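Local coordinates for protein 2-hydroxyisobutyryl-CoA synthetase (Aquincola tertiaricarbonis, PDB 6HE0) that belongs to the ANL superfamily of AMP-binding enzymes, as an acyl-CoA synthetase by name, and binds coenzyme A between its large and C-terminal domains, at residues 120-125 and 139-144; 166-171 and 217-222; 285-290 and 297-302; 375-380 and 410-415. All coordinates share one frame; numbering follows the deposited sequence.

Interaction 1 of 4, residues 120-125 and 139-144; sequences EIFHVH and IGRADW
F122 and W144 each carry CG on the side opposite their backbone N (chi1 179° and -164°), which brings the phenyl group of the strand against the indole of the first helical turn. CE2 of F122 lies over one face of the indole, 3.6 Å from W144 CG, with the two rings oblique at 50°. H123 covers the six-membered end of that face, its ND1 3.2 Å from W144 CH2. H125 meets W144 rim to rim, and its NE2 shares a hydrogen bond of 2.9 Å with H123 ND1 that steadies both imidazoles; H123 NE2 bonds E186 of the second subunit. R141 sets CD 3.7 Å from F122 CD1, brings NH1 to the edge of the phenyl ring, and lays one face of its guanidinium over E120 O.

The backbones form a classic beta bulge: I139 O accepts from both F122 N (2.8 Å) and H123 N (3.2 Å), and I139 N answers to H123 O. G140 is the N-cap of the helix, and the next amide, R141 N, stays tied to E120 O at 3.0 Å. A water bridges E120 OE1 and, weakly, A142 N.

The contact lies at the open end of the hairpin of strands 121-126 and 136-140, where helix 141-157 begins. Helix 176-187 packs on it, W179 and A183 against W144 and M176 against I139, while F122 and V124 make backbone hydrogen bonds to the second subunit.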
# COMPACT_ATOMS: atom_id res chain seq x y z
N GLU A 120 1.04 -22.44 -1.93
CA GLU A 120 1.29 -21.62 -3.11
C GLU A 120 0.80 -20.20 -2.99
O GLU A 120 1.30 -19.34 -3.72
CB GLU A 120 0.70 -22.28 -4.38
CG GLU A 120 1.60 -23.36 -4.97
CD GLU A 120 3.03 -22.92 -5.24
OE1 GLU A 120 3.24 -21.88 -5.91
OE2 GLU A 120 3.95 -23.62 -4.75
N ILE A 121 -0.15 -19.94 -2.07
CA ILE A 121 -0.72 -18.59 -1.91
C ILE A 121 0.35 -17.60 -1.44
O ILE A 121 1.09 -17.86 -0.50
CB ILE A 121 -2.04 -18.60 -1.07
CG1 ILE A 121 -3.16 -19.26 -1.93
CG2 ILE A 121 -2.49 -17.17 -0.69
CD1 ILE A 121 -3.91 -20.25 -1.21
N PHE A 122 0.45 -16.49 -2.17
CA PHE A 122 1.46 -15.45 -2.00
C PHE A 122 0.91 -14.16 -1.37
O PHE A 122 1.54 -13.58 -0.50
CB PHE A 122 2.09 -15.19 -3.37
CG PHE A 122 3.17 -14.13 -3.45
CD1 PHE A 122 4.45 -14.39 -2.99
CD2 PHE A 122 2.92 -12.92 -4.07
CE1 PHE A 122 5.45 -13.43 -3.10
CE2 PHE A 122 3.90 -11.94 -4.14
CZ PHE A 122 5.18 -12.20 -3.68
N HIS A 123 -0.23 -13.70 -1.86
CA HIS A 123 -0.89 -12.50 -1.40
C HIS A 123 -2.35 -12.79 -1.20
O HIS A 123 -2.96 -13.48 -2.01
CB HIS A 123 -0.79 -11.36 -2.45
CG HIS A 123 0.36 -10.40 -2.27
ND1 HIS A 123 0.21 -9.04 -2.51
CD2 HIS A 123 1.65 -10.63 -1.91
CE1 HIS A 123 1.40 -8.50 -2.31
NE2 HIS A 123 2.31 -9.41 -1.98
N VAL A 124 -2.93 -12.20 -0.15
CA VAL A 124 -4.35 -12.22 0.13
C VAL A 124 -4.85 -10.83 -0.09
O VAL A 124 -4.33 -9.87 0.48
CB VAL A 124 -4.68 -12.78 1.54
CG1 VAL A 124 -6.17 -12.63 1.87
CG2 VAL A 124 -4.27 -14.25 1.62
N HIS A 125 -5.82 -10.70 -0.99
CA HIS A 125 -6.50 -9.45 -1.30
C HIS A 125 -7.99 -9.74 -1.17
O HIS A 125 -8.36 -10.79 -0.62
CB HIS A 125 -6.11 -8.94 -2.69
CG HIS A 125 -4.72 -8.42 -2.71
ND1 HIS A 125 -4.43 -7.15 -2.23
CD2 HIS A 125 -3.56 -9.05 -3.03
CE1 HIS A 125 -3.11 -7.05 -2.30
NE2 HIS A 125 -2.55 -8.15 -2.79
N ILE A 139 -3.99 -15.15 -4.20
CA ILE A 139 -3.20 -15.15 -5.42
C ILE A 139 -1.94 -15.95 -5.19
O ILE A 139 -1.15 -15.61 -4.29
CB ILE A 139 -2.83 -13.72 -5.94
CG1 ILE A 139 -3.93 -12.63 -5.59
CG2 ILE A 139 -2.47 -13.74 -7.43
CD1 ILE A 139 -5.14 -12.57 -6.42
N GLY A 140 -1.74 -16.95 -6.04
CA GLY A 140 -0.55 -17.80 -6.02
C GLY A 140 0.68 -17.04 -6.48
O GLY A 140 0.59 -16.04 -7.20
N ARG A 141 1.84 -17.53 -6.05
CA ARG A 141 3.16 -17.00 -6.34
C ARG A 141 3.39 -16.87 -7.87
O ARG A 141 3.79 -15.80 -8.36
CB ARG A 141 4.19 -17.95 -5.71
CG ARG A 141 5.58 -17.39 -5.53
CD ARG A 141 6.08 -17.52 -4.09
NE ARG A 141 5.75 -18.82 -3.49
CZ ARG A 141 4.94 -18.99 -2.44
NH1 ARG A 141 4.38 -17.93 -1.84
NH2 ARG A 141 4.69 -20.20 -1.98
N ALA A 142 3.12 -17.95 -8.62
CA ALA A 142 3.26 -18.02 -10.08
C ALA A 142 2.28 -17.03 -10.80
O ALA A 142 2.68 -16.34 -11.74
CB ALA A 142 3.05 -19.46 -10.55
N ASP A 143 1.04 -16.90 -10.29
CA ASP A 143 0.06 -15.96 -10.84
C ASP A 143 0.50 -14.52 -10.59
O ASP A 143 0.29 -13.68 -11.45
CB ASP A 143 -1.36 -16.20 -10.28
CG ASP A 143 -2.08 -17.43 -10.82
OD1 ASP A 143 -1.48 -18.15 -11.66
OD2 ASP A 143 -3.25 -17.64 -10.44
N TRP A 144 1.15 -14.24 -9.44
CA TRP A 144 1.64 -12.88 -9.18
C TRP A 144 2.69 -12.52 -10.24
O TRP A 144 2.63 -11.44 -10.82
CB TRP A 144 2.19 -12.73 -7.75
CG TRP A 144 2.34 -11.30 -7.34
CD1 TRP A 144 3.45 -10.50 -7.49
CD2 TRP A 144 1.32 -10.46 -6.78
NE1 TRP A 144 3.19 -9.23 -7.02
CE2 TRP A 144 1.88 -9.17 -6.58
CE3 TRP A 144 -0.01 -10.68 -6.37
CZ2 TRP A 144 1.16 -8.11 -6.01
CZ3 TRP A 144 -0.73 -9.62 -5.82
CH2 TRP A 144 -0.15 -8.36 -5.65
O HOH W 1 1.43 -20.67 -7.49

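Interaction 2 of 4, residues 166-171 and 217-222; sequences VCVAAV and AFYGTP. With COA (coenzyme A), chain D.
C167 and Y219 anchor the backbone ladder of two parallel strands, whose short axes run 4.6 Å apart at 16°. C167 N donates to A217 O at 2.8 Å, and C167 O accepts from Y219 N at 2.8 Å. A169 N closes the row on Y219 O at 2.9 Å. Beyond the ladder a water takes over, donating to A169 O and accepting from T221 N as the chains part.

Apolar contacts fall on the two faces of the sheet. On one, V166 meets A217, and V168 CG1 touches Y219 CD2 at 3.8 Å; helix 176-187 covers V168 and Y219. On the other, C167 SG sits obliquely beside the F218 ring, and A169 CB lies 3.6 Å from F218 CE2; helix 202-213 covers C167 and A169.

Coenzyme A is met at the C-terminal ends of both strands. Y219 extends its ring away from its own backbone N (chi1 171°), past A170 CB to the thiol end of the ligand, where Y219 OH is 3.2 Å from COA S1P; that hydroxyl is hydrogen-bonded to S250. A170 CB also lies near the sulfur, 3.9 Å from COA S1P.

T221 is the N-cap of the next helix. Helices on both faces of a parallel sheet, with ligand at the carboxyl ends of its strands, are typical of alpha/beta folds such as the large domain of ANL enzymes.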
# COMPACT_ATOMS: atom_id res chain seq x y z
N VAL A 166 6.96 5.90 -11.96
CA VAL A 166 5.53 5.61 -12.07
C VAL A 166 4.85 5.85 -10.76
O VAL A 166 5.09 5.13 -9.81
CB VAL A 166 5.23 4.20 -12.65
CG1 VAL A 166 3.73 3.90 -12.65
CG2 VAL A 166 5.79 4.04 -14.06
N CYS A 167 3.98 6.88 -10.72
CA CYS A 167 3.26 7.20 -9.51
C CYS A 167 1.95 6.41 -9.38
O CYS A 167 1.04 6.64 -10.18
CB CYS A 167 3.02 8.69 -9.36
SG CYS A 167 2.15 9.11 -7.82
N VAL A 168 1.85 5.53 -8.36
CA VAL A 168 0.65 4.72 -8.08
C VAL A 168 -0.08 5.41 -6.94
O VAL A 168 0.30 5.28 -5.76
CB VAL A 168 0.95 3.24 -7.80
CG1 VAL A 168 -0.34 2.42 -7.76
CG2 VAL A 168 1.91 2.69 -8.85
N ALA A 169 -1.06 6.23 -7.31
CA ALA A 169 -1.81 7.04 -6.37
C ALA A 169 -3.25 6.52 -6.22
O ALA A 169 -4.25 7.20 -6.49
CB ALA A 169 -1.78 8.50 -6.79
N ALA A 170 -3.32 5.27 -5.83
CA ALA A 170 -4.55 4.55 -5.55
C ALA A 170 -4.26 3.80 -4.25
O ALA A 170 -3.10 3.45 -3.97
CB ALA A 170 -4.86 3.58 -6.67
N VAL A 171 -5.29 3.58 -3.47
CA VAL A 171 -5.14 2.93 -2.17
C VAL A 171 -4.43 1.57 -2.26
O VAL A 171 -4.78 0.78 -3.09
CB VAL A 171 -6.48 2.85 -1.37
CG1 VAL A 171 -7.47 1.87 -2.00
CG2 VAL A 171 -6.24 2.54 0.12
N ALA A 217 4.75 8.84 -15.47
CA ALA A 217 3.46 8.17 -15.51
C ALA A 217 2.75 8.19 -14.17
O ALA A 217 3.38 8.25 -13.11
CB ALA A 217 3.61 6.75 -16.02
N PHE A 218 1.41 8.17 -14.23
CA PHE A 218 0.53 8.23 -13.08
C PHE A 218 -0.60 7.22 -13.25
O PHE A 218 -1.17 7.06 -14.34
CB PHE A 218 -0.04 9.64 -12.93
CG PHE A 218 -0.99 9.86 -11.76
CD1 PHE A 218 -2.34 9.50 -11.85
CD2 PHE A 218 -0.56 10.50 -10.60
CE1 PHE A 218 -3.23 9.76 -10.79
CE2 PHE A 218 -1.45 10.76 -9.56
CZ PHE A 218 -2.78 10.41 -9.67
N TYR A 219 -0.91 6.54 -12.16
CA TYR A 219 -2.02 5.61 -12.10
C TYR A 219 -2.96 5.95 -10.95
O TYR A 219 -2.51 6.10 -9.80
CB TYR A 219 -1.53 4.16 -11.93
CG TYR A 219 -2.67 3.20 -11.63
CD1 TYR A 219 -3.40 2.62 -12.67
CD2 TYR A 219 -3.04 2.90 -10.32
CE1 TYR A 219 -4.44 1.73 -12.41
CE2 TYR A 219 -4.11 2.04 -10.05
CZ TYR A 219 -4.79 1.45 -11.10
OH TYR A 219 -5.83 0.57 -10.88
N GLY A 220 -4.26 5.93 -11.24
CA GLY A 220 -5.31 6.08 -10.24
C GLY A 220 -6.69 5.93 -10.85
O GLY A 220 -6.83 5.29 -11.90
N THR A 221 -7.72 6.57 -10.24
CA THR A 221 -9.06 6.69 -10.83
C THR A 221 -9.09 7.99 -11.62
O THR A 221 -8.37 8.94 -11.26
CB THR A 221 -10.26 6.62 -9.81
OG1 THR A 221 -10.26 7.72 -8.91
CG2 THR A 221 -10.33 5.32 -9.06
N PRO A 222 -9.90 8.09 -12.71
CA PRO A 222 -9.91 9.35 -13.48
C PRO A 222 -10.38 10.56 -12.66
O PRO A 222 -9.79 11.62 -12.76
CB PRO A 222 -10.85 9.04 -14.66
CG PRO A 222 -10.90 7.56 -14.74
CD PRO A 222 -10.78 7.08 -13.33
N1A COA D . -8.44 7.41 -5.04
C2A COA D . -7.62 8.18 -4.32
N3A COA D . -7.91 8.98 -3.28
C4A COA D . -9.22 8.96 -3.01
C5A COA D . -10.19 8.23 -3.68
C6A COA D . -9.75 7.41 -4.74
N6A COA D . -10.55 6.60 -5.44
N7A COA D . -11.45 8.48 -3.14
C8A COA D . -11.22 9.36 -2.21
N9A COA D . -9.90 9.69 -2.06
C1B COA D . -9.31 10.61 -1.08
C2B COA D . -10.09 11.92 -0.94
O2B COA D . -9.79 12.79 -2.02
C3B COA D . -9.72 12.33 0.49
O3B COA D . -8.42 12.96 0.57
P3B COA D . -8.20 14.52 0.55
O7A COA D . -6.99 14.81 1.30
O8A COA D . -8.10 14.83 -0.90
O9A COA D . -9.44 15.21 1.09
C4B COA D . -9.56 11.00 1.23
O4B COA D . -9.32 10.01 0.21
C5B COA D . -10.76 10.61 2.07
O5B COA D . -11.92 10.71 1.20
P1A COA D . -13.35 10.10 1.56
O1A COA D . -14.36 10.39 0.51
O2A COA D . -13.85 10.53 2.90
O3A COA D . -12.98 8.55 1.71
P2A COA D . -13.46 7.14 1.17
O4A COA D . -14.61 6.73 1.99
O5A COA D . -13.81 7.27 -0.30
O6A COA D . -12.16 6.21 1.30
CBP COA D . -10.55 5.32 -0.28
CCP COA D . -11.04 6.56 0.47
CDP COA D . -9.43 5.67 -1.27
CEP COA D . -9.99 4.34 0.77
CAP COA D . -11.76 4.70 -1.03
OAP COA D . -12.40 5.60 -1.93
C9P COA D . -11.47 3.37 -1.73
O9P COA D . -11.19 2.37 -1.07
N8P COA D . -11.53 3.34 -3.06
C7P COA D . -11.19 2.11 -3.76
C6P COA D . -11.60 2.15 -5.17
C5P COA D . -10.43 2.34 -6.09
O5P COA D . -9.71 3.33 -6.02
N4P COA D . -10.28 1.39 -7.02
C3P COA D . -9.66 1.62 -8.31
C2P COA D . -8.17 1.34 -8.35
S1P COA D . -7.56 2.74 -9.31
O HOH W 2 -6.91 6.90 -7.43

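Interaction 3 of 4, residues 285-290 and 297-302; sequences MNVAGT and MLCWQD
W300 and L298 both donate to A288 O, from opposite faces of its carbonyl plane. L298 N, at 2.9 Å from A288 O, stands well above that plane, 68° out of it. W300 NE1 reaches A288 O at 3.3 Å, tilted by a smaller 30° from the carbonyl plane, and here the oxygen lies in the plane of the indole. This second bond satisfies the buried indole N-H and fixes the rotation of the ring against the neighbouring strand. A288 N gives its hydrogen to L298 O at 3.0 Å, completing the hydrogen-bonded pair A288 with L298, and the same oxygen receives a CA-H...O contact from V287. N286 O is taken by W300 N at 2.8 Å, which holds the chain together beyond the last strand pair. There W300 is the centre of an inverse gamma turn whose own bond, Q301 N to C299 O, is weak. T290 OG1 is bonded to S293 N within the connecting loop.

The remaining side chains pack. T290 turns CG2 to the other segment, 3.6 Å from L298 CD2 and also near W300 CZ2. On the other face of the hairpin, M297 bends at its last torsion, chi3 -81°, and sets SD 4.1 Å from V287 CG2. V287 CG1 meets C299 SG there as well, with L362 packing on all three residues.

This is a short antiparallel beta hairpin, extended by strand 361-362 into a three-stranded sheet. Its M297 side chain lies about 5 Å from bound adenosine monophosphate, so the hairpin borders the nucleotide site.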
# COMPACT_ATOMS: atom_id res chain seq x y z
N MET A 285 -5.49 -5.37 -16.54
CA MET A 285 -5.18 -4.50 -17.68
C MET A 285 -5.37 -5.24 -19.02
O MET A 285 -5.06 -4.67 -20.07
CB MET A 285 -3.77 -3.90 -17.59
CG MET A 285 -3.55 -2.98 -16.41
SD MET A 285 -1.83 -2.35 -16.32
CE MET A 285 -1.93 -1.08 -17.53
N ASN A 286 -5.94 -6.48 -19.00
CA ASN A 286 -6.23 -7.28 -20.20
C ASN A 286 -7.10 -6.51 -21.20
O ASN A 286 -7.10 -6.82 -22.39
CB ASN A 286 -6.88 -8.59 -19.84
CG ASN A 286 -8.24 -8.42 -19.26
OD1 ASN A 286 -8.39 -7.93 -18.14
ND2 ASN A 286 -9.24 -8.81 -20.02
N VAL A 287 -7.84 -5.51 -20.69
CA VAL A 287 -8.57 -4.52 -21.48
C VAL A 287 -7.83 -3.22 -21.18
O VAL A 287 -7.74 -2.80 -20.03
CB VAL A 287 -10.12 -4.49 -21.27
CG1 VAL A 287 -10.75 -5.78 -21.78
CG2 VAL A 287 -10.51 -4.25 -19.82
N ALA A 288 -7.14 -2.68 -22.19
CA ALA A 288 -6.31 -1.47 -22.05
C ALA A 288 -5.99 -0.86 -23.37
O ALA A 288 -5.74 -1.57 -24.35
CB ALA A 288 -5.00 -1.81 -21.35
N GLY A 289 -5.93 0.47 -23.37
CA GLY A 289 -5.54 1.21 -24.56
C GLY A 289 -4.03 1.15 -24.74
O GLY A 289 -3.29 0.65 -23.87
N THR A 290 -3.56 1.61 -25.89
CA THR A 290 -2.14 1.63 -26.25
C THR A 290 -1.81 3.05 -26.67
O THR A 290 -2.72 3.83 -26.92
CB THR A 290 -1.82 0.59 -27.37
OG1 THR A 290 -2.27 1.03 -28.67
CG2 THR A 290 -2.36 -0.79 -27.04
N MET A 297 -10.26 0.82 -25.45
CA MET A 297 -9.37 -0.26 -25.04
C MET A 297 -9.24 -1.38 -26.01
O MET A 297 -10.18 -1.71 -26.70
CB MET A 297 -9.84 -0.81 -23.68
CG MET A 297 -10.03 0.27 -22.63
SD MET A 297 -10.42 -0.36 -21.01
CE MET A 297 -12.10 -0.66 -21.18
N LEU A 298 -8.10 -2.05 -25.98
CA LEU A 298 -7.85 -3.26 -26.75
C LEU A 298 -8.07 -4.44 -25.83
O LEU A 298 -7.80 -4.35 -24.62
CB LEU A 298 -6.40 -3.24 -27.25
CG LEU A 298 -6.14 -3.01 -28.74
CD1 LEU A 298 -6.95 -1.85 -29.34
CD2 LEU A 298 -4.67 -2.82 -28.99
N CYS A 299 -8.62 -5.54 -26.38
CA CYS A 299 -8.83 -6.81 -25.68
C CYS A 299 -7.62 -7.67 -25.97
O CYS A 299 -7.51 -8.20 -27.08
CB CYS A 299 -10.12 -7.49 -26.13
SG CYS A 299 -11.61 -6.55 -25.80
N TRP A 300 -6.69 -7.77 -25.01
CA TRP A 300 -5.43 -8.53 -25.12
C TRP A 300 -5.78 -10.02 -24.92
O TRP A 300 -5.54 -10.58 -23.85
CB TRP A 300 -4.44 -8.02 -24.06
CG TRP A 300 -4.00 -6.60 -24.29
CD1 TRP A 300 -4.75 -5.46 -24.18
CD2 TRP A 300 -2.68 -6.18 -24.66
NE1 TRP A 300 -3.99 -4.36 -24.49
CE2 TRP A 300 -2.71 -4.77 -24.78
CE3 TRP A 300 -1.46 -6.86 -24.90
CZ2 TRP A 300 -1.58 -4.02 -25.13
CZ3 TRP A 300 -0.35 -6.11 -25.26
CH2 TRP A 300 -0.41 -4.71 -25.37
N GLN A 301 -6.36 -10.62 -25.97
CA GLN A 301 -6.97 -11.97 -26.03
C GLN A 301 -6.11 -13.14 -25.55
O GLN A 301 -6.69 -14.09 -25.02
CB GLN A 301 -7.52 -12.29 -27.42
CG GLN A 301 -8.65 -11.36 -27.89
CD GLN A 301 -9.83 -11.34 -26.96
OE1 GLN A 301 -9.74 -10.94 -25.78
NE2 GLN A 301 -10.97 -11.79 -27.47
N ASP A 302 -4.78 -13.11 -25.76
CA ASP A 302 -3.89 -14.20 -25.33
C ASP A 302 -3.46 -14.13 -23.86
O ASP A 302 -2.69 -14.97 -23.41
CB ASP A 302 -2.68 -14.30 -26.25
CG ASP A 302 -1.97 -12.97 -26.37
OD1 ASP A 302 -2.45 -12.12 -27.14
OD2 ASP A 302 -1.01 -12.75 -25.61

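Interaction 4 of 4, residues 375-380 and 410-415; sequences TIRGEN and MDELLL. With COA (coenzyme A), chain D.
I376 opens a type I' beta turn to E379, closed by backbone hydrogen bonds in both directions, and its CA comes 5.6 Å from the CA of D411, just before strand 412-415. D411 holds R377 at two points. Its OD2 accepts R377 N at 2.8 Å in a nearly straight bond (174°) through the anti lone pair. Its backbone D411 O takes R377 NH1 at 2.8 Å; the oxygen lies in the guanidinium plane, while the donor stands above the carbonyl plane. D411 OD1 is salt-bridged to R474 and R406, so the carboxylate that accepts the R377 amide is itself held in place.

Bent at chi3 (-71°), R377 directs its other nitrogens to coenzyme A: NE lies 2.8 Å from COA O5A, and NH2 bonds the same oxygen. COA O1A hangs over one face of the guanidinium, so the positive group faces both phosphates of the diphosphate. A water links R377 NH1, E412 OE2 and L413 N, while E412 OE1 pairs with R449.

At the adenine, R377 O accepts COA N6A at 3.1 Å. M410 CE approaches the base at COA N7A (3.4 Å). Behind the turn, I376 CG1 packs on L413 CG at 3.9 Å.

An arginine on a tight hairpin turn, held by an aspartate and facing a diphosphate, makes this a coenzyme A binding site at the junction of the C-terminal domain with helix 222-234, on which M410 rests.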
# COMPACT_ATOMS: atom_id res chain seq x y z
N THR A 375 -20.68 2.63 -9.48
CA THR A 375 -19.39 2.90 -8.88
C THR A 375 -19.37 4.27 -8.15
O THR A 375 -19.97 5.24 -8.63
CB THR A 375 -18.30 2.72 -9.94
OG1 THR A 375 -18.49 1.44 -10.56
CG2 THR A 375 -16.93 2.70 -9.36
N ILE A 376 -18.71 4.30 -6.95
CA ILE A 376 -18.49 5.49 -6.11
C ILE A 376 -17.02 5.55 -5.82
O ILE A 376 -16.49 4.70 -5.12
CB ILE A 376 -19.35 5.49 -4.80
CG1 ILE A 376 -20.87 5.52 -5.13
CG2 ILE A 376 -18.92 6.61 -3.81
CD1 ILE A 376 -21.46 6.80 -5.84
N ARG A 377 -16.34 6.53 -6.40
CA ARG A 377 -14.91 6.74 -6.23
C ARG A 377 -14.11 5.45 -6.46
O ARG A 377 -13.22 5.12 -5.67
CB ARG A 377 -14.62 7.41 -4.86
CG ARG A 377 -15.50 8.63 -4.60
CD ARG A 377 -15.05 9.47 -3.42
NE ARG A 377 -15.30 8.76 -2.16
CZ ARG A 377 -16.43 8.80 -1.47
NH1 ARG A 377 -17.46 9.52 -1.91
NH2 ARG A 377 -16.55 8.13 -0.33
N GLY A 378 -14.42 4.75 -7.56
CA GLY A 378 -13.73 3.52 -7.97
C GLY A 378 -14.19 2.26 -7.25
O GLY A 378 -13.62 1.18 -7.48
N GLU A 379 -15.21 2.38 -6.36
CA GLU A 379 -15.72 1.26 -5.56
C GLU A 379 -17.09 0.84 -6.05
O GLU A 379 -17.97 1.69 -6.24
CB GLU A 379 -15.79 1.67 -4.06
CG GLU A 379 -16.33 0.61 -3.10
CD GLU A 379 -15.53 -0.68 -3.01
OE1 GLU A 379 -14.29 -0.63 -3.16
OE2 GLU A 379 -16.16 -1.75 -2.82
N ASN A 380 -17.25 -0.46 -6.28
CA ASN A 380 -18.50 -1.08 -6.73
C ASN A 380 -19.52 -1.05 -5.62
O ASN A 380 -19.20 -1.39 -4.48
CB ASN A 380 -18.26 -2.52 -7.11
CG ASN A 380 -17.54 -2.72 -8.40
OD1 ASN A 380 -17.29 -3.87 -8.77
ND2 ASN A 380 -17.25 -1.65 -9.14
N MET A 410 -15.22 14.48 -7.26
CA MET A 410 -15.47 13.06 -7.07
C MET A 410 -16.85 12.76 -6.61
O MET A 410 -17.55 13.67 -6.16
CB MET A 410 -14.42 12.41 -6.15
CG MET A 410 -13.01 12.51 -6.71
SD MET A 410 -11.79 11.73 -5.67
CE MET A 410 -11.99 10.05 -6.16
N ASP A 411 -17.28 11.48 -6.78
CA ASP A 411 -18.63 11.07 -6.43
C ASP A 411 -18.92 11.27 -4.97
O ASP A 411 -18.03 11.16 -4.12
CB ASP A 411 -18.89 9.60 -6.75
CG ASP A 411 -18.48 9.16 -8.12
OD1 ASP A 411 -18.98 9.73 -9.09
OD2 ASP A 411 -17.69 8.20 -8.22
N GLU A 412 -20.21 11.51 -4.72
CA GLU A 412 -20.82 11.55 -3.40
C GLU A 412 -22.02 10.64 -3.45
O GLU A 412 -22.81 10.68 -4.41
CB GLU A 412 -21.16 12.97 -2.94
CG GLU A 412 -19.96 13.73 -2.38
CD GLU A 412 -19.29 13.19 -1.10
OE1 GLU A 412 -18.07 13.43 -0.92
OE2 GLU A 412 -19.98 12.53 -0.29
N LEU A 413 -22.10 9.77 -2.47
CA LEU A 413 -23.19 8.85 -2.31
C LEU A 413 -24.06 9.40 -1.19
O LEU A 413 -23.60 9.45 -0.05
CB LEU A 413 -22.65 7.47 -1.86
CG LEU A 413 -23.41 6.20 -2.27
CD1 LEU A 413 -22.99 5.03 -1.42
CD2 LEU A 413 -24.91 6.37 -2.27
N LEU A 414 -25.31 9.78 -1.50
CA LEU A 414 -26.26 10.29 -0.53
C LEU A 414 -27.36 9.25 -0.26
O LEU A 414 -27.93 8.73 -1.21
CB LEU A 414 -26.87 11.63 -0.98
CG LEU A 414 -28.04 12.20 -0.10
CD1 LEU A 414 -27.57 12.55 1.30
CD2 LEU A 414 -28.72 13.36 -0.74
N LEU A 415 -27.61 8.92 1.02
CA LEU A 415 -28.70 8.02 1.44
C LEU A 415 -29.69 8.82 2.21
O LEU A 415 -29.33 9.48 3.18
CB LEU A 415 -28.26 6.84 2.32
CG LEU A 415 -27.10 5.96 1.86
CD1 LEU A 415 -26.90 4.82 2.85
CD2 LEU A 415 -27.34 5.40 0.45
N1A COA D . -8.44 7.41 -5.04
C2A COA D . -7.62 8.18 -4.32
N3A COA D . -7.91 8.98 -3.28
C4A COA D . -9.22 8.96 -3.01
C5A COA D . -10.19 8.23 -3.68
C6A COA D . -9.75 7.41 -4.74
N6A COA D . -10.55 6.60 -5.44
N7A COA D . -11.45 8.48 -3.14
C8A COA D . -11.22 9.36 -2.21
N9A COA D . -9.90 9.69 -2.06
C1B COA D . -9.31 10.61 -1.08
C2B COA D . -10.09 11.92 -0.94
O2B COA D . -9.79 12.79 -2.02
C3B COA D . -9.72 12.33 0.49
O3B COA D . -8.42 12.96 0.57
P3B COA D . -8.20 14.52 0.55
O7A COA D . -6.99 14.81 1.30
O8A COA D . -8.10 14.83 -0.90
O9A COA D . -9.44 15.21 1.09
C4B COA D . -9.56 11.00 1.23
O4B COA D . -9.32 10.01 0.21
C5B COA D . -10.76 10.61 2.07
O5B COA D . -11.92 10.71 1.20
P1A COA D . -13.35 10.10 1.56
O1A COA D . -14.36 10.39 0.51
O2A COA D . -13.85 10.53 2.90
O3A COA D . -12.98 8.55 1.71
P2A COA D . -13.46 7.14 1.17
O4A COA D . -14.61 6.73 1.99
O5A COA D . -13.81 7.27 -0.30
O6A COA D . -12.16 6.21 1.30
CBP COA D . -10.55 5.32 -0.28
CCP COA D . -11.04 6.56 0.47
CDP COA D . -9.43 5.67 -1.27
CEP COA D . -9.99 4.34 0.77
CAP COA D . -11.76 4.70 -1.03
OAP COA D . -12.40 5.60 -1.93
C9P COA D . -11.47 3.37 -1.73
O9P COA D . -11.19 2.37 -1.07
N8P COA D . -11.53 3.34 -3.06
C7P COA D . -11.19 2.11 -3.76
C6P COA D . -11.60 2.15 -5.17
C5P COA D . -10.43 2.34 -6.09
O5P COA D . -9.71 3.33 -6.02
N4P COA D . -10.28 1.39 -7.02
C3P COA D . -9.66 1.62 -8.31
C2P COA D . -8.17 1.34 -8.35
S1P COA D . -7.56 2.74 -9.31
O HOH W 3 -19.97 9.77 -0.55

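Along the chain the four contacts come in series, each closing before the next opens. Interactions 1, 2 and 3 lie in the large AMP-binding domain and interaction 4 in the C-terminal domain. Helix 141-157 starts in interaction 1, leads on to strand 165-168 of interaction 2 and also packs on 285-290 and 297-302. The centres of interactions 1 and 2, and of 1 and 3, lie about 23 Å apart; interactions 3 and 4 sit on opposite sides of the chain's centre, with their own centres about 26 Å apart. Interactions 2 and 4 alone touch, T221 meeting M410 and G378, and both contact coenzyme A. The ligand is thus held across the junction of the two domains.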